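Side-chain contacts in sensory box histidine kinase/response regulator (PDB 3MR0), which probably senses a signal through this PAS domain and passes it on as the phosphorelay sensor kinase of a two-component system: residues 103-106 / 112-115; 23-26 / 31-34; 69-74 / 80-85; 37-42 / 49-54. All coordinates share one frame; numbering follows the deposited sequence. Where two conformers were deposited one is given.

Contact 1: residues 103-106 / 112-115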
loop_
_atom_site.group_PDB
_atom_site.type_symbol
_atom_site.label_atom_id
_atom_site.label_comp_id
_atom_site.label_asym_id
_atom_site.label_seq_id
_atom_site.Cartn_x
_atom_site.Cartn_y
_atom_site.Cartn_z
ATOM N N GLN A 103 8.776 3.861 5.200
ATOM C CA GLN A 103 9.951 3.873 6.041
ATOM C C GLN A 103 9.532 4.222 7.451
ATOM O O GLN A 103 8.927 5.277 7.693
ATOM C CB GLN A 103 10.964 4.899 5.551
ATOM C CG GLN A 103 12.207 4.981 6.441
ATOM C CD GLN A 103 12.996 3.683 6.442
ATOM O OE1 GLN A 103 13.445 3.244 5.401
ATOM N NE2 GLN A 103 13.153 3.062 7.599
ATOM N N ALA A 104 9.861 3.317 8.368
ATOM C CA ALA A 104 9.585 3.480 9.783
ATOM C C ALA A 104 10.678 4.306 10.484
ATOM O O ALA A 104 11.780 4.468 9.964
ATOM C CB ALA A 104 9.461 2.111 10.425
ATOM N N LEU A 105 10.354 4.819 11.666
ATOM C CA LEU A 105 11.309 5.508 12.519
ATOM C C LEU A 105 11.286 4.801 13.849
ATOM O O LEU A 105 10.210 4.532 14.379
ATOM C CB LEU A 105 10.904 6.973 12.701
ATOM C CG LEU A 105 10.978 7.828 11.443
ATOM C CD1 LEU A 105 9.923 8.895 11.502
ATOM C CD2 LEU A 105 12.357 8.432 11.254
ATOM N N TRP A 106 12.473 4.503 14.378
ATOM C CA TRP A 106 12.627 3.798 15.655
ATOM C C TRP A 106 13.288 4.665 16.705
ATOM O O TRP A 106 14.149 5.490 16.392
ATOM C CB TRP A 106 13.511 2.571 15.477
ATOM C CG TRP A 106 12.995 1.596 14.513
ATOM C CD1 TRP A 106 12.168 0.531 14.774
ATOM C CD2 TRP A 106 13.268 1.564 13.114
ATOM N NE1 TRP A 106 11.913 -0.158 13.612
ATOM C CE2 TRP A 106 12.569 0.457 12.575
ATOM C CE3 TRP A 106 14.045 2.356 12.254
ATOM C CZ2 TRP A 106 12.621 0.130 11.217
ATOM C CZ3 TRP A 106 14.075 2.032 10.891
ATOM C CH2 TRP A 106 13.376 0.934 10.397
ATOM N N PRO A 112 9.383 0.983 16.835
ATOM C CA PRO A 112 8.840 1.953 15.880
ATOM C C PRO A 112 7.889 2.954 16.560
ATOM O O PRO A 112 7.034 2.546 17.345
ATOM C CB PRO A 112 8.070 1.071 14.867
ATOM C CG PRO A 112 8.468 -0.319 15.138
ATOM C CD PRO A 112 8.894 -0.383 16.569
ATOM N N TYR A 113 8.042 4.241 16.267
ATOM C CA TYR A 113 7.064 5.223 16.718
ATOM C C TYR A 113 6.353 5.883 15.565
ATOM O O TYR A 113 5.339 6.522 15.766
ATOM C CB TYR A 113 7.700 6.308 17.592
ATOM C CG TYR A 113 8.794 7.125 16.918
ATOM C CD1 TYR A 113 8.503 8.271 16.187
ATOM C CD2 TYR A 113 10.127 6.767 17.052
ATOM C CE1 TYR A 113 9.508 9.013 15.598
ATOM C CE2 TYR A 113 11.121 7.495 16.469
ATOM C CZ TYR A 113 10.814 8.609 15.750
ATOM O OH TYR A 113 11.844 9.305 15.176
ATOM N N ARG A 114 6.875 5.732 14.352
ATOM C CA ARG A 114 6.259 6.357 13.188
ATOM C C ARG A 114 6.636 5.568 11.957
ATOM O O ARG A 114 7.604 4.849 11.980
ATOM C CB ARG A 114 6.735 7.816 13.050
ATOM C CG ARG A 114 5.997 8.651 12.018
ATOM C CD ARG A 114 6.557 10.044 11.956
ATOM N NE ARG A 114 5.796 10.895 11.048
ATOM C CZ ARG A 114 6.055 12.182 10.839
ATOM N NH1 ARG A 114 7.058 12.771 11.473
ATOM N NH2 ARG A 114 5.312 12.881 9.998
HETATM N N MSE A 115 5.849 5.700 10.892
HETATM C CA MSE A 115 6.199 5.149 9.571
HETATM C C MSE A 115 5.471 5.955 8.462
HETATM O O MSE A 115 4.259 6.163 8.518
HETATM C CB MSE A 115 5.866 3.650 9.507
HETATM C CG MSE A 115 6.417 2.949 8.276
HETATM SE SE MSE A 115 5.769 1.108 8.101
HETATM C CE MSE A 115 6.704 0.575 6.475
HETATM O O HOH W 1 14.100 7.882 14.899
#
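L105 meets two residues of the opposing strand, Y113 and R114, and so marks a classic beta bulge in the antiparallel hairpin of strands 95-106 and 112-121 of the PAS fold. L105 CB sits over one face of the Y113 ring in a CH-pi contact, 3.9 Å from the ring centroid and 28° off its normal. Y113 reaches this place because its CG stands between the backbone N and the carbonyl carbon (chi1 60°), which swings the ring back across L105 and brings its edge to the carbonyl carbon of W106. R114 instead lies alongside L105 and points the same way; in one of the two leucine conformers L105 CD1 is 3.6 Å from R114 CD. The arginine chain then runs on, extended, to a salt bridge with D24. Two backbone bonds bracket the bulge, L105 N to R114 O at 2.8 Å and Y113 N to L105 O at 2.9 Å. On the other face of the sheet W106 slants across P112, with W106 NE1 3.8 Å from P112 CG, while this NE1 is hydrogen-bonded to L76 O of helix 65-78. A104 CB lies above one face of the W106 ring, toward its rim, and also touches CG of M115, a selenomethionine, at 3.8 Å. Near the turn of the hairpin one water donates to W106 O at 2.8 Å and lies 2.7 Å from Y113 OH.

Contact 2: residues 23-26 / 31-34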
loop_
_atom_site.group_PDB
_atom_site.type_symbol
_atom_site.label_atom_id
_atom_site.label_comp_id
_atom_site.label_asym_id
_atom_site.label_seq_id
_atom_site.Cartn_x
_atom_site.Cartn_y
_atom_site.Cartn_z
ATOM N N TRP A 23 0.633 8.293 3.179
ATOM C CA TRP A 23 0.162 7.767 4.458
ATOM C C TRP A 23 1.184 7.967 5.603
ATOM O O TRP A 23 2.386 7.969 5.377
ATOM C CB TRP A 23 -0.326 6.311 4.331
ATOM C CG TRP A 23 0.658 5.294 3.780
ATOM C CD1 TRP A 23 0.772 4.880 2.487
ATOM C CD2 TRP A 23 1.620 4.533 4.529
ATOM N NE1 TRP A 23 1.746 3.924 2.381
ATOM C CE2 TRP A 23 2.290 3.699 3.617
ATOM C CE3 TRP A 23 1.985 4.487 5.887
ATOM C CZ2 TRP A 23 3.298 2.828 4.010
ATOM C CZ3 TRP A 23 2.984 3.628 6.272
ATOM C CH2 TRP A 23 3.629 2.806 5.340
ATOM N N ASP A 24 0.691 8.177 6.817
ATOM C CA ASP A 24 1.556 8.417 7.984
ATOM C C ASP A 24 0.995 7.638 9.160
ATOM O O ASP A 24 -0.077 7.960 9.671
ATOM C CB ASP A 24 1.599 9.913 8.304
ATOM C CG ASP A 24 2.440 10.255 9.552
ATOM O OD1 ASP A 24 2.963 9.366 10.234
ATOM O OD2 ASP A 24 2.581 11.457 9.846
ATOM N N TRP A 25 1.727 6.623 9.599
ATOM C CA TRP A 25 1.179 5.599 10.471
ATOM C C TRP A 25 1.895 5.456 11.819
ATOM O O TRP A 25 3.123 5.438 11.888
ATOM C CB TRP A 25 1.218 4.290 9.703
ATOM C CG TRP A 25 0.692 3.101 10.390
ATOM C CD1 TRP A 25 -0.601 2.860 10.761
ATOM C CD2 TRP A 25 1.441 1.940 10.737
ATOM N NE1 TRP A 25 -0.694 1.625 11.335
ATOM C CE2 TRP A 25 0.550 1.037 11.335
ATOM C CE3 TRP A 25 2.790 1.581 10.615
ATOM C CZ2 TRP A 25 0.961 -0.210 11.809
ATOM C CZ3 TRP A 25 3.199 0.356 11.079
ATOM C CH2 TRP A 25 2.293 -0.531 11.668
ATOM N N ASN A 26 1.107 5.369 12.888
ATOM C CA ASN A 26 1.642 5.182 14.225
ATOM C C ASN A 26 1.537 3.719 14.575
ATOM O O ASN A 26 0.439 3.172 14.655
ATOM C CB ASN A 26 0.893 6.037 15.252
ATOM C CG ASN A 26 1.505 5.948 16.643
ATOM O OD1 ASN A 26 1.534 4.885 17.254
ATOM N ND2 ASN A 26 1.997 7.069 17.145
ATOM N N ALA A 31 -3.254 4.211 14.427
ATOM C CA ALA A 31 -3.732 5.419 13.771
ATOM C C ALA A 31 -2.983 5.746 12.470
ATOM O O ALA A 31 -1.767 5.629 12.385
ATOM C CB ALA A 31 -3.636 6.596 14.726
HETATM N N MSE A 32 -3.728 6.203 11.471
HETATM C CA MSE A 32 -3.148 6.476 10.182
HETATM C C MSE A 32 -3.729 7.760 9.597
HETATM O O MSE A 32 -4.941 7.914 9.538
HETATM C CB MSE A 32 -3.406 5.296 9.257
HETATM C CG MSE A 32 -2.628 5.409 7.959
HETATM SE SE MSE A 32 -2.585 3.789 6.885
HETATM C CE MSE A 32 -4.254 2.997 7.460
ATOM N N TYR A 33 -2.856 8.683 9.193
ATOM C CA TYR A 33 -3.260 9.833 8.383
ATOM C C TYR A 33 -3.243 9.450 6.913
ATOM O O TYR A 33 -2.359 8.724 6.469
ATOM C CB TYR A 33 -2.376 11.062 8.605
ATOM C CG TYR A 33 -2.637 12.132 7.560
ATOM C CD1 TYR A 33 -3.798 12.899 7.597
ATOM C CD2 TYR A 33 -1.742 12.348 6.512
ATOM C CE1 TYR A 33 -4.053 13.866 6.631
ATOM C CE2 TYR A 33 -1.982 13.311 5.545
ATOM C CZ TYR A 33 -3.143 14.074 5.605
ATOM O OH TYR A 33 -3.392 15.034 4.638
ATOM N N LEU A 34 -4.237 9.940 6.178
ATOM C CA LEU A 34 -4.411 9.630 4.762
ATOM C C LEU A 34 -4.539 10.911 3.942
ATOM O O LEU A 34 -5.321 11.799 4.279
ATOM C CB LEU A 34 -5.676 8.780 4.540
ATOM C CG LEU A 34 -6.162 7.798 5.604
ATOM C CD1 LEU A 34 -7.482 7.243 5.195
ATOM C CD2 LEU A 34 -5.144 6.699 5.787
HETATM O O HOH W 2 -0.696 8.647 12.760
#
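D24 and Y33 form the hydrogen-bonded pair of a beta hairpin in which strands 23-25 and 32-34 run antiparallel at 170°, their axes 4.6 Å apart. Y33 N donates to D24 O at 2.9 Å, and D24 N returns the bond to Y33 O at 3.1 Å. Toward the turn N26 N points almost straight at A31 O, 2.9 Å away. The side chains sort onto two faces. On one, M32, present as selenomethionine, is on the same face as W23 and W25. Its CB comes to the edge of the W25 indole, with M32 CB 4.0 Å from W25 CD1. Its selenium makes an oblique Met-aromatic contact with each indole: M32 SE is 5.4 Å from the centroid of the W23 five-membered ring and 5.2 Å from that of W25. With chi1 at 57°, the W23 ring is carried away from the partner strand, leaving CB to touch the selenium. Both indoles belong to a pocket holding a bound PG5 molecule. On the opposite face D24 CB and Y33 CB meet at 4.1 Å. The D24 carboxylate turns to a salt bridge with R114. D24 O also accepts a water proton, which adds a second bond to this carbonyl. The chemistry is thus divided by face: selenium and indole rings share the face on which W23 and W25 line the pocket, and the D24 carboxylate is on the other.

Contact 3: residues 69-74 / 80-85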
loop_
_atom_site.group_PDB
_atom_site.type_symbol
_atom_site.label_atom_id
_atom_site.label_comp_id
_atom_site.label_asym_id
_atom_site.label_seq_id
_atom_site.Cartn_x
_atom_site.Cartn_y
_atom_site.Cartn_z
ATOM N N LEU A 69 1.563 -8.629 5.850
ATOM C CA LEU A 69 1.836 -8.493 7.275
ATOM C C LEU A 69 3.264 -8.928 7.566
ATOM O O LEU A 69 3.959 -8.309 8.366
ATOM C CB LEU A 69 0.874 -9.328 8.119
ATOM C CG LEU A 69 -0.644 -9.172 8.018
ATOM C CD1 LEU A 69 -1.319 -10.270 8.829
ATOM C CD2 LEU A 69 -1.126 -7.802 8.476
ATOM N N ALA A 70 3.701 -10.003 6.922
ATOM C CA ALA A 70 5.058 -10.473 7.122
ATOM C C ALA A 70 6.088 -9.427 6.683
ATOM O O ALA A 70 7.083 -9.219 7.373
ATOM C CB ALA A 70 5.284 -11.820 6.406
ATOM N N ALA A 71 5.855 -8.764 5.551
ATOM C CA ALA A 71 6.819 -7.778 5.073
ATOM C C ALA A 71 6.870 -6.576 6.008
ATOM O O ALA A 71 7.942 -6.003 6.238
ATOM C CB ALA A 71 6.520 -7.351 3.638
ATOM N N LEU A 72 5.724 -6.206 6.572
ATOM C CA LEU A 72 5.683 -5.123 7.563
ATOM C C LEU A 72 6.515 -5.478 8.793
ATOM O O LEU A 72 7.231 -4.631 9.333
ATOM C CB LEU A 72 4.246 -4.799 7.984
ATOM C CG LEU A 72 4.121 -3.583 8.903
ATOM C CD1 LEU A 72 4.938 -2.443 8.367
ATOM C CD2 LEU A 72 2.692 -3.169 9.006
ATOM N N LYS A 73 6.411 -6.735 9.229
ATOM C CA LYS A 73 7.239 -7.269 10.306
ATOM C C LYS A 73 8.733 -7.259 9.960
ATOM O O LYS A 73 9.553 -6.817 10.739
ATOM C CB LYS A 73 6.785 -8.682 10.623
ATOM C CG LYS A 73 7.531 -9.329 11.770
ATOM C CD LYS A 73 6.929 -10.679 12.087
ATOM C CE LYS A 73 7.818 -11.502 12.992
ATOM N NZ LYS A 73 7.482 -12.947 12.812
ATOM N N ALA A 74 9.086 -7.747 8.783
ATOM C CA ALA A 74 10.467 -7.731 8.356
ATOM C C ALA A 74 11.023 -6.302 8.396
ATOM O O ALA A 74 12.209 -6.092 8.678
ATOM C CB ALA A 74 10.590 -8.334 6.963
ATOM N N ASP A 80 14.391 -4.417 7.205
ATOM C CA ASP A 80 14.330 -4.736 5.779
ATOM C C ASP A 80 13.386 -3.794 5.073
ATOM O O ASP A 80 12.405 -3.336 5.669
ATOM C CB ASP A 80 13.828 -6.158 5.544
ATOM C CG ASP A 80 14.918 -7.204 5.686
ATOM O OD1 ASP A 80 16.078 -6.832 6.010
ATOM O OD2 ASP A 80 14.601 -8.401 5.469
ATOM N N THR A 81 13.666 -3.542 3.794
ATOM C CA THR A 81 12.876 -2.613 2.985
ATOM C C THR A 81 11.382 -2.973 2.974
ATOM O O THR A 81 11.008 -4.150 2.935
ATOM C CB THR A 81 13.432 -2.553 1.550
ATOM O OG1 THR A 81 14.737 -1.963 1.580
ATOM C CG2 THR A 81 12.543 -1.737 0.659
ATOM N N TYR A 82 10.531 -1.951 3.045
ATOM C CA TYR A 82 9.097 -2.142 2.852
ATOM C C TYR A 82 8.686 -1.574 1.499
ATOM O O TYR A 82 8.692 -0.354 1.282
ATOM C CB TYR A 82 8.280 -1.524 3.990
ATOM C CG TYR A 82 6.811 -1.855 3.928
ATOM C CD1 TYR A 82 6.338 -3.100 4.326
ATOM C CD2 TYR A 82 5.891 -0.923 3.465
ATOM C CE1 TYR A 82 4.986 -3.404 4.260
ATOM C CE2 TYR A 82 4.534 -1.218 3.407
ATOM C CZ TYR A 82 4.086 -2.451 3.800
ATOM O OH TYR A 82 2.732 -2.721 3.732
ATOM N N ASP A 83 8.330 -2.489 0.597
ATOM C CA ASP A 83 7.918 -2.170 -0.768
ATOM C C ASP A 83 7.174 -3.365 -1.340
ATOM O O ASP A 83 7.774 -4.296 -1.861
ATOM C CB ASP A 83 9.147 -1.844 -1.623
ATOM C CG ASP A 83 8.788 -1.359 -3.007
ATOM O OD1 ASP A 83 7.744 -1.769 -3.540
ATOM O OD2 ASP A 83 9.567 -0.565 -3.566
ATOM N N VAL A 84 5.861 -3.358 -1.225
ATOM C CA VAL A 84 5.116 -4.538 -1.615
ATOM C C VAL A 84 4.029 -4.157 -2.593
ATOM O O VAL A 84 3.629 -2.999 -2.654
ATOM C CB VAL A 84 4.486 -5.264 -0.388
ATOM C CG1 VAL A 84 5.536 -6.000 0.388
ATOM C CG2 VAL A 84 3.724 -4.276 0.521
ATOM N N GLU A 85 3.557 -5.136 -3.351
ATOM C CA GLU A 85 2.385 -4.943 -4.156
ATOM C C GLU A 85 1.319 -5.904 -3.687
ATOM O O GLU A 85 1.594 -7.070 -3.413
ATOM C CB GLU A 85 2.721 -5.107 -5.639
ATOM C CG GLU A 85 3.687 -4.022 -6.110
ATOM C CD GLU A 85 3.943 -4.029 -7.609
ATOM O OE1 GLU A 85 3.720 -5.069 -8.264
ATOM O OE2 GLU A 85 4.369 -2.970 -8.122
#
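A71 and V84 make the tight end of this helix-on-strand contact, where A71 CB and V84 CG1 close to 3.7 Å. Next to them Y82 presses its ring against the helix backbone. One edge of the ring is turned to the A71 carbonyl, with Y82 CD1 3.8 Å from A71 O, and the adjoining corner reaches L72, where Y82 CE1 is 3.7 Å from L72 N. L72 CD1 lies over one face of the same ring, and L72 CB approaches Y82 CE1 to 4.0 Å. The tyrosine CG is anti to the backbone N (chi1 -172°), a setting that carries the ring out from the strand and along the helix flank. A71 thus meets the ring mainly through its carbonyl, while its methyl faces V84. L72 and Y82 line the pocket of this PAS domain that holds a bound PG5.

The other end is looser and faces solvent. D80 N gives A74 O a weak hydrogen bond of 3.1 Å, bent to 124° at the hydrogen. A74 CB and D80 CB stay 4.2 Å apart. D80 is exposed, though its carbonyl accepts a bond from H75 ND1.

Segment 69-74 of helix 65-78 runs nearly antiparallel to segment 82-85 of strand 82-89, the axes 8.5 Å apart. That strand pairs with strand 95-106 through Y82 and V84, while M115 of strand 112-121 packs on both L72 and Y82, so the helix also contacts the sheet through strand 112-121.

Contact 4: residues 37-42 / 49-54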
loop_
_atom_site.group_PDB
_atom_site.type_symbol
_atom_site.label_atom_id
_atom_site.label_comp_id
_atom_site.label_asym_id
_atom_site.label_seq_id
_atom_site.Cartn_x
_atom_site.Cartn_y
_atom_site.Cartn_z
ATOM N N HIS A 37 -5.633 11.994 -1.918
ATOM C CA HIS A 37 -5.474 10.989 -2.983
ATOM C C HIS A 37 -5.382 9.528 -2.493
ATOM O O HIS A 37 -5.775 8.601 -3.211
ATOM C CB HIS A 37 -4.386 11.291 -4.033
ATOM C CG HIS A 37 -4.622 10.551 -5.319
ATOM N ND1 HIS A 37 -5.675 10.843 -6.162
ATOM C CD2 HIS A 37 -4.004 9.475 -5.863
ATOM C CE1 HIS A 37 -5.671 10.008 -7.188
ATOM N NE2 HIS A 37 -4.663 9.171 -7.034
ATOM N N PHE A 38 -4.880 9.328 -1.282
ATOM C CA PHE A 38 -4.956 8.010 -0.693
ATOM C C PHE A 38 -6.426 7.626 -0.610
ATOM O O PHE A 38 -6.817 6.549 -1.040
ATOM C CB PHE A 38 -4.329 7.993 0.696
ATOM C CG PHE A 38 -4.268 6.635 1.307
ATOM C CD1 PHE A 38 -3.055 6.010 1.503
ATOM C CD2 PHE A 38 -5.433 5.968 1.669
ATOM C CE1 PHE A 38 -2.990 4.750 2.060
ATOM C CE2 PHE A 38 -5.385 4.691 2.228
ATOM C CZ PHE A 38 -4.165 4.078 2.423
ATOM N N LYS A 39 -7.246 8.499 -0.035
ATOM C CA LYS A 39 -8.665 8.186 0.080
ATOM C C LYS A 39 -9.257 7.868 -1.286
ATOM O O LYS A 39 -10.070 6.944 -1.441
ATOM C CB LYS A 39 -9.429 9.331 0.729
ATOM C CG LYS A 39 -9.010 9.631 2.153
ATOM C CD LYS A 39 -9.911 10.706 2.722
ATOM C CE LYS A 39 -9.450 11.184 4.072
ATOM N NZ LYS A 39 -9.994 12.548 4.278
ATOM N N LYS A 40 -8.850 8.629 -2.284
ATOM C CA LYS A 40 -9.408 8.417 -3.593
ATOM C C LYS A 40 -9.040 7.037 -4.119
ATOM O O LYS A 40 -9.910 6.302 -4.578
ATOM C CB LYS A 40 -8.979 9.517 -4.548
ATOM C CG LYS A 40 -9.454 9.295 -5.977
ATOM C CD LYS A 40 -10.917 8.838 -6.044
ATOM C CE LYS A 40 -11.886 9.953 -5.700
ATOM N NZ LYS A 40 -13.247 9.669 -6.248
ATOM N N ILE A 41 -7.760 6.680 -4.038
ATOM C CA ILE A 41 -7.297 5.374 -4.514
ATOM C C ILE A 41 -8.070 4.211 -3.887
ATOM O O ILE A 41 -8.241 3.180 -4.520
ATOM C CB ILE A 41 -5.770 5.198 -4.297
ATOM C CG1 ILE A 41 -4.976 6.107 -5.239
ATOM C CG2 ILE A 41 -5.338 3.741 -4.484
ATOM C CD1 ILE A 41 -3.503 6.163 -4.909
HETATM N N MSE A 42 -8.543 4.376 -2.653
HETATM C CA MSE A 42 -9.408 3.366 -2.020
HETATM C C MSE A 42 -10.848 3.434 -2.566
HETATM O O MSE A 42 -11.704 2.608 -2.222
HETATM C CB MSE A 42 -9.421 3.496 -0.495
HETATM C CG MSE A 42 -8.074 3.327 0.164
HETATM SE SE MSE A 42 -7.226 1.613 -0.225
HETATM C CE MSE A 42 -8.605 0.450 0.506
ATOM N N LEU A 49 -14.341 9.697 4.289
ATOM C CA LEU A 49 -13.489 9.096 5.300
ATOM C C LEU A 49 -12.716 10.245 5.940
ATOM O O LEU A 49 -12.294 11.168 5.237
ATOM C CB LEU A 49 -12.509 8.110 4.658
ATOM C CG LEU A 49 -13.020 6.832 3.993
ATOM C CD1 LEU A 49 -11.923 6.175 3.170
ATOM C CD2 LEU A 49 -13.538 5.875 5.042
ATOM N N PRO A 50 -12.514 10.206 7.267
ATOM C CA PRO A 50 -11.775 11.235 8.037
ATOM C C PRO A 50 -10.272 11.275 7.737
ATOM O O PRO A 50 -9.730 10.252 7.344
ATOM C CB PRO A 50 -11.987 10.807 9.485
ATOM C CG PRO A 50 -13.174 9.924 9.434
ATOM C CD PRO A 50 -13.117 9.201 8.141
ATOM N N ASP A 51 -9.611 12.414 7.897
ATOM C CA ASP A 51 -8.181 12.447 7.626
ATOM C C ASP A 51 -7.357 11.408 8.467
ATOM O O ASP A 51 -6.147 11.266 8.250
ATOM C CB ASP A 51 -7.611 13.873 7.770
ATOM C CG ASP A 51 -7.864 14.759 6.533
ATOM O OD1 ASP A 51 -8.375 14.261 5.513
ATOM O OD2 ASP A 51 -7.536 15.968 6.572
ATOM N N GLU A 52 -8.007 10.675 9.391
ATOM C CA GLU A 52 -7.319 9.714 10.296
ATOM C C GLU A 52 -8.139 8.487 10.749
ATOM O O GLU A 52 -9.169 8.640 11.401
ATOM C CB GLU A 52 -6.809 10.429 11.556
ATOM C CG GLU A 52 -5.823 11.571 11.310
ATOM C CD GLU A 52 -5.165 12.053 12.591
ATOM O OE1 GLU A 52 -4.590 13.173 12.597
ATOM O OE2 GLU A 52 -5.224 11.302 13.593
ATOM N N ILE A 53 -7.666 7.277 10.443
ATOM C CA ILE A 53 -8.368 6.040 10.831
ATOM C C ILE A 53 -7.522 5.088 11.708
ATOM O O ILE A 53 -6.311 4.936 11.484
ATOM C CB ILE A 53 -8.878 5.276 9.605
ATOM C CG1 ILE A 53 -7.716 4.961 8.670
ATOM C CG2 ILE A 53 -9.937 6.086 8.887
ATOM C CD1 ILE A 53 -8.125 4.312 7.381
ATOM N N THR A 54 -8.174 4.438 12.682
ATOM C CA THR A 54 -7.473 3.811 13.810
ATOM C C THR A 54 -7.954 2.386 14.063
ATOM O O THR A 54 -7.955 1.563 13.155
ATOM C CB THR A 54 -7.627 4.655 15.124
ATOM O OG1 THR A 54 -7.582 6.061 14.826
ATOM C CG2 THR A 54 -6.534 4.319 16.140
#
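K39 NZ meets the flat carboxylate of D51 nearly head-on to one oxygen, following the C-O bond of OD1, while it comes to the planar peptide group of L49 30° out of the carbonyl plane. The first bond is a salt bridge, K39 NZ to D51 OD1, of 2.7 Å; the second, K39 NZ to L49 O, is 2.8 Å. The last methylene also comes near backbone oxygens, with K39 CE 3.4 Å from P50 O. The lysine gets there from helix 36-41 by a chain extended beyond CG, its CG anti to the carbonyl carbon (chi1 -63°). L49 slides past it in the opposite direction, so that K39 CD and L49 CB touch only at 4.2 Å. D51 crosses the lysine at about a right angle: its CB points away from the helix, yet its carboxylate folds back to the ammonium group. In the PAS fold this joins the short helix to the loop leading into edge strand 52-53, whose neighbour is strand 32-34; D51 itself bonds to L34 through the backbone. K39 is buried despite its charge, and D46 OD1 supplies a second salt bridge to the same NZ. Two carboxylates and one carbonyl around a single ammonium group would probably favour its protonated form; they probably restrain rotation at the end of the chain and offset the cost of burying the charge.

Contacts 1 and 2 adjoin within one sheet, centres 11 Å apart, where strands 112-121 and 21-25 are neighbours: M115 O lies 2.8 Å from W25 N. Contact 2 also adjoins contact 4, centres 9 Å apart, with M32 O 2.9 Å from I53 N. Contact 3 comes in from the helix, 13 Å from contact 1 between centres, and packs on M115. Contacts 3 and 4 lie on opposite sides of the chain's centre, their centres about 21 Å apart. W23 and W25 of contact 2, L72 and Y82 of contact 3, and F38 from segment 37-42 line one site occupied by PG5, probably from the crystallisation liquor; the W23 and Y82 side chains are each about 4 Å from a bound PG5. W106 belongs to a separate PG5 site.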